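Local coordinates for Tp0751 (PDB 5JK2), which is a lipocalin-like adhesin of the syphilis spirochaete that mediates attachment to extracellular matrix components and interactions with host cells, at residues 70-73 with 78-81; 92-97 with 103-108. The protein carries 1 engineered substitution. All blocks are in the same frame, centred on the assembly; numbering follows the deposited sequence.

Contact 1 of 2, residues 70-73 with 78-81; sequences LFFD and EITF
Leu70 and Phe81 meet on the inner face of this antiparallel hairpin. Leu70 CD2 crosses the Phe81 side chain obliquely and comes 3.3 Å from Phe81 CD2, which is a tight approach. Leu70 has CG anti to its carbonyl carbon (chi1 -67°), and this swings the isopropyl end across to the partner strand. Two residues on, Phe72 and Ile79 lie side by side and point the same way. Here Phe72 CD2 is 3.7 Å from Ile79 CG1, and Ile79 CD1 also lies close to Phe72 CD2 and CE2.

The other face carries Phe71, Asp73, Glu78 and Thr80. Phe71 turns its ring away, and its CB is what meets Thr80, 3.3 Å from OG1. The acidic pair Asp73 and Glu78 pack through their CB atoms. Their carboxylates do not touch: Asp73 OD2 and Glu78 OE1 are 4.4 Å apart. Asp73 OD1 is taken up by the backbone N of His76 in the connecting turn, which would favour the charged form of this acid despite the like charge nearby.

Phe71 and Thr80 form a hydrogen-bonded pair, with Thr80 N to Phe71 O at 3.0 Å and nearly straight (165°). Asp73 and Glu78 form the next such pair. The bond from Asp73 N to Glu78 O is more bent, at 140°.

In the lipocalin-like barrel, strand 52-56 flanks this hairpin beside Leu70 and Phe72, and strand 86-98 flanks it beside Ile79 and Phe81. Trp54 meets the Phe72 ring. Phe90, Trp147 and Arg116 gather round Phe81 in the interior.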
# COMPACT_ATOMS: atom_id res chain seq x y z
N LEU A 70 -7.35 1.05 -0.04
CA LEU A 70 -6.09 1.65 0.38
C LEU A 70 -5.75 2.82 -0.51
O LEU A 70 -5.72 2.69 -1.74
CB LEU A 70 -4.96 0.63 0.35
CG LEU A 70 -5.01 -0.53 1.35
CD1 LEU A 70 -3.86 -1.49 1.08
CD2 LEU A 70 -4.97 -0.03 2.78
N PHE A 71 -5.49 3.97 0.10
CA PHE A 71 -4.95 5.12 -0.61
C PHE A 71 -3.61 5.49 0.00
O PHE A 71 -3.53 5.82 1.18
CB PHE A 71 -5.91 6.31 -0.58
CG PHE A 71 -5.52 7.42 -1.51
CD1 PHE A 71 -4.49 8.28 -1.18
CD2 PHE A 71 -6.18 7.60 -2.71
CE1 PHE A 71 -4.13 9.30 -2.03
CE2 PHE A 71 -5.82 8.63 -3.57
CZ PHE A 71 -4.79 9.48 -3.22
N PHE A 72 -2.56 5.41 -0.80
CA PHE A 72 -1.22 5.78 -0.37
C PHE A 72 -0.96 7.25 -0.70
O PHE A 72 -0.72 7.60 -1.85
CB PHE A 72 -0.17 4.88 -1.03
CG PHE A 72 -0.37 3.42 -0.75
CD1 PHE A 72 -1.33 2.69 -1.44
CD2 PHE A 72 0.41 2.76 0.19
CE1 PHE A 72 -1.51 1.34 -1.18
CE2 PHE A 72 0.23 1.42 0.45
CZ PHE A 72 -0.73 0.71 -0.24
N ASP A 73 -1.03 8.11 0.32
CA ASP A 73 -0.85 9.54 0.12
C ASP A 73 0.64 9.89 0.12
O ASP A 73 1.25 10.07 1.18
CB ASP A 73 -1.59 10.32 1.21
CG ASP A 73 -1.70 11.80 0.89
OD1 ASP A 73 -0.68 12.42 0.51
OD2 ASP A 73 -2.81 12.35 1.01
N GLU A 78 1.20 9.15 4.06
CA GLU A 78 0.15 8.53 4.85
C GLU A 78 -0.44 7.35 4.10
O GLU A 78 -0.22 7.19 2.90
CB GLU A 78 -0.96 9.55 5.16
CG GLU A 78 -0.58 10.58 6.20
CD GLU A 78 -1.55 11.74 6.24
OE1 GLU A 78 -2.40 11.84 5.33
OE2 GLU A 78 -1.47 12.55 7.19
N ILE A 79 -1.21 6.54 4.82
CA ILE A 79 -1.95 5.45 4.20
C ILE A 79 -3.32 5.40 4.83
O ILE A 79 -3.46 5.10 6.02
CB ILE A 79 -1.23 4.10 4.34
CG1 ILE A 79 0.12 4.13 3.62
CG2 ILE A 79 -2.10 2.98 3.78
CD1 ILE A 79 1.02 2.95 3.91
N THR A 80 -4.34 5.69 4.03
CA THR A 80 -5.70 5.74 4.51
C THR A 80 -6.38 4.40 4.28
O THR A 80 -6.35 3.86 3.18
CB THR A 80 -6.51 6.86 3.82
OG1 THR A 80 -7.02 6.39 2.57
CG2 THR A 80 -5.65 8.10 3.60
N PHE A 81 -6.98 3.88 5.34
CA PHE A 81 -7.68 2.60 5.30
C PHE A 81 -9.18 2.81 5.39
O PHE A 81 -9.66 3.38 6.36
CB PHE A 81 -7.23 1.70 6.45
CG PHE A 81 -5.75 1.43 6.47
CD1 PHE A 81 -4.86 2.39 6.92
CD2 PHE A 81 -5.26 0.21 6.05
CE1 PHE A 81 -3.51 2.14 6.94
CE2 PHE A 81 -3.91 -0.05 6.07
CZ PHE A 81 -3.03 0.91 6.52

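Contact 2 of 2, residues 92-97 with 103-108; sequences VDSAHT and SFLTRN
Asp93 OD1 lies at the edge of the Arg107 guanidinium, near its plane, and the carboxylate is turned 33° from it. The grip is side-on and uses two nitrogens. Arg107 NH1 reaches Asp93 OD1 at 2.6 Å. Arg107 NE reaches Asp93 OD2 at 2.7 Å on its syn lone pair, from a more tilted position. A bend at chi3 (41°) folds the arginine chain back so that these two nitrogens face the acid. Arg115 makes a further long, weak ion pair with Asp93 OD2.

The Phe104 ring has Val92 CG1 at its edge, in plane, 3.8 Å from Phe104 CD1. Ala95 CB approaches the same part of the ring obliquely. On the opposite face of the sheet, Ser94 OG sits 3.2 Å from Leu105 CB, and Leu105 CD1 packs on Asp93 CB.

A classic beta bulge shifts the register by one. Asp93 and Ser94 both face Leu105, whose O accepts from Asp93 N, at 2.7 Å, and from Ser94 N. The Asp93 side chain points toward the partner strand, where Arg107 takes it. Leu105 N returns a bond to Ser94 O, and beyond the bulge His96 pairs with Ser103.

The hairpin lies between strands 78-83 and 115-122 of the barrel. Ile79 of strand 78-83 touches Val92, Phe104 and Thr106. Leu118 and Val120 of strand 115-122 also pack on Phe104, while Glu119 holds Ser103 OG.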
# COMPACT_ATOMS: atom_id res chain seq x y z
N VAL A 92 3.30 7.15 7.85
CA VAL A 92 4.42 6.26 7.59
C VAL A 92 5.65 6.68 8.38
O VAL A 92 6.25 7.73 8.12
CB VAL A 92 4.79 6.23 6.09
CG1 VAL A 92 5.88 5.20 5.83
CG2 VAL A 92 3.56 5.92 5.25
N ASP A 93 6.03 5.86 9.35
CA ASP A 93 7.21 6.11 10.15
C ASP A 93 8.46 5.61 9.42
O ASP A 93 9.55 6.14 9.61
CB ASP A 93 7.08 5.44 11.52
CG ASP A 93 6.27 6.26 12.51
OD1 ASP A 93 6.47 7.49 12.56
OD2 ASP A 93 5.44 5.67 13.23
N SER A 94 8.28 4.60 8.58
CA SER A 94 9.35 4.09 7.74
C SER A 94 8.79 3.31 6.55
O SER A 94 7.65 2.85 6.57
CB SER A 94 10.31 3.20 8.55
OG SER A 94 9.72 1.95 8.87
N ALA A 95 9.61 3.17 5.51
CA ALA A 95 9.21 2.44 4.31
C ALA A 95 10.45 1.98 3.53
O ALA A 95 11.31 2.79 3.18
CB ALA A 95 8.33 3.32 3.43
N HIS A 96 10.51 0.68 3.26
CA HIS A 96 11.67 0.08 2.60
C HIS A 96 11.26 -0.80 1.43
O HIS A 96 10.30 -1.56 1.53
CB HIS A 96 12.49 -0.74 3.59
CG HIS A 96 13.42 0.09 4.44
ND1 HIS A 96 13.03 0.64 5.64
CD2 HIS A 96 14.70 0.46 4.25
CE1 HIS A 96 14.04 1.32 6.15
NE2 HIS A 96 15.07 1.22 5.33
N THR A 97 11.99 -0.69 0.33
CA THR A 97 11.78 -1.52 -0.85
C THR A 97 12.84 -2.61 -0.93
O THR A 97 14.02 -2.36 -0.71
CB THR A 97 11.83 -0.69 -2.14
OG1 THR A 97 13.16 -0.19 -2.34
CG2 THR A 97 10.87 0.48 -2.08
N SER A 103 7.83 -2.55 2.33
CA SER A 103 7.46 -2.88 3.70
C SER A 103 7.30 -1.62 4.53
O SER A 103 8.27 -0.90 4.78
CB SER A 103 8.51 -3.80 4.33
OG SER A 103 8.41 -5.11 3.79
N PHE A 104 6.08 -1.36 4.97
CA PHE A 104 5.75 -0.15 5.70
C PHE A 104 5.69 -0.35 7.21
O PHE A 104 5.30 -1.41 7.69
CB PHE A 104 4.41 0.40 5.24
CG PHE A 104 4.42 0.95 3.85
CD1 PHE A 104 4.73 2.28 3.62
CD2 PHE A 104 4.10 0.15 2.77
CE1 PHE A 104 4.74 2.80 2.35
CE2 PHE A 104 4.11 0.66 1.49
CZ PHE A 104 4.43 1.99 1.28
N LEU A 105 6.08 0.69 7.94
CA LEU A 105 5.79 0.79 9.37
C LEU A 105 5.01 2.07 9.58
O LEU A 105 5.56 3.16 9.52
CB LEU A 105 7.07 0.78 10.22
CG LEU A 105 6.95 0.68 11.75
CD1 LEU A 105 6.54 2.01 12.38
CD2 LEU A 105 5.97 -0.42 12.16
N THR A 106 3.70 1.92 9.80
CA THR A 106 2.81 3.06 9.89
C THR A 106 2.27 3.22 11.30
O THR A 106 2.34 2.30 12.10
CB THR A 106 1.63 2.91 8.91
OG1 THR A 106 0.68 1.98 9.44
CG2 THR A 106 2.12 2.41 7.56
N ARG A 107 1.71 4.40 11.60
CA ARG A 107 1.26 4.72 12.95
C ARG A 107 -0.02 5.54 12.94
O ARG A 107 -0.11 6.56 12.25
CB ARG A 107 2.37 5.46 13.69
CG ARG A 107 1.93 6.16 14.97
CD ARG A 107 3.12 6.81 15.67
NE ARG A 107 4.02 7.47 14.72
CZ ARG A 107 3.83 8.69 14.22
NH1 ARG A 107 4.71 9.19 13.36
NH2 ARG A 107 2.77 9.41 14.57
N ASN A 108 -1.00 5.09 13.71
CA ASN A 108 -2.30 5.76 13.78
C ASN A 108 -2.15 7.24 14.10
O ASN A 108 -1.26 7.64 14.86
CB ASN A 108 -3.18 5.07 14.82
CG ASN A 108 -4.52 5.76 15.01
OD1 ASN A 108 -4.72 6.50 15.98
ND2 ASN A 108 -5.44 5.53 14.09

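From the N terminus, helix 26-39 and strand 52-56 come first. Contact 1 then closes a short loop, joining strands 69-73 and 78-83 through the turn between Asp73 and Glu78. The chain turns back into the neighbouring antiparallel strand 86-98, and contact 2 closes the next hairpin with strand 101-108. The two loops follow in series and neither encloses the other. Their centres are about 11 Å apart, and strands 78-83 and 86-98 are neighbours in the sheet. Ile79 CD1 joins them, 3.8 Å from Phe104 CD1 and likewise close to Thr106. Together the contacts tie four consecutive strands of the barrel wall.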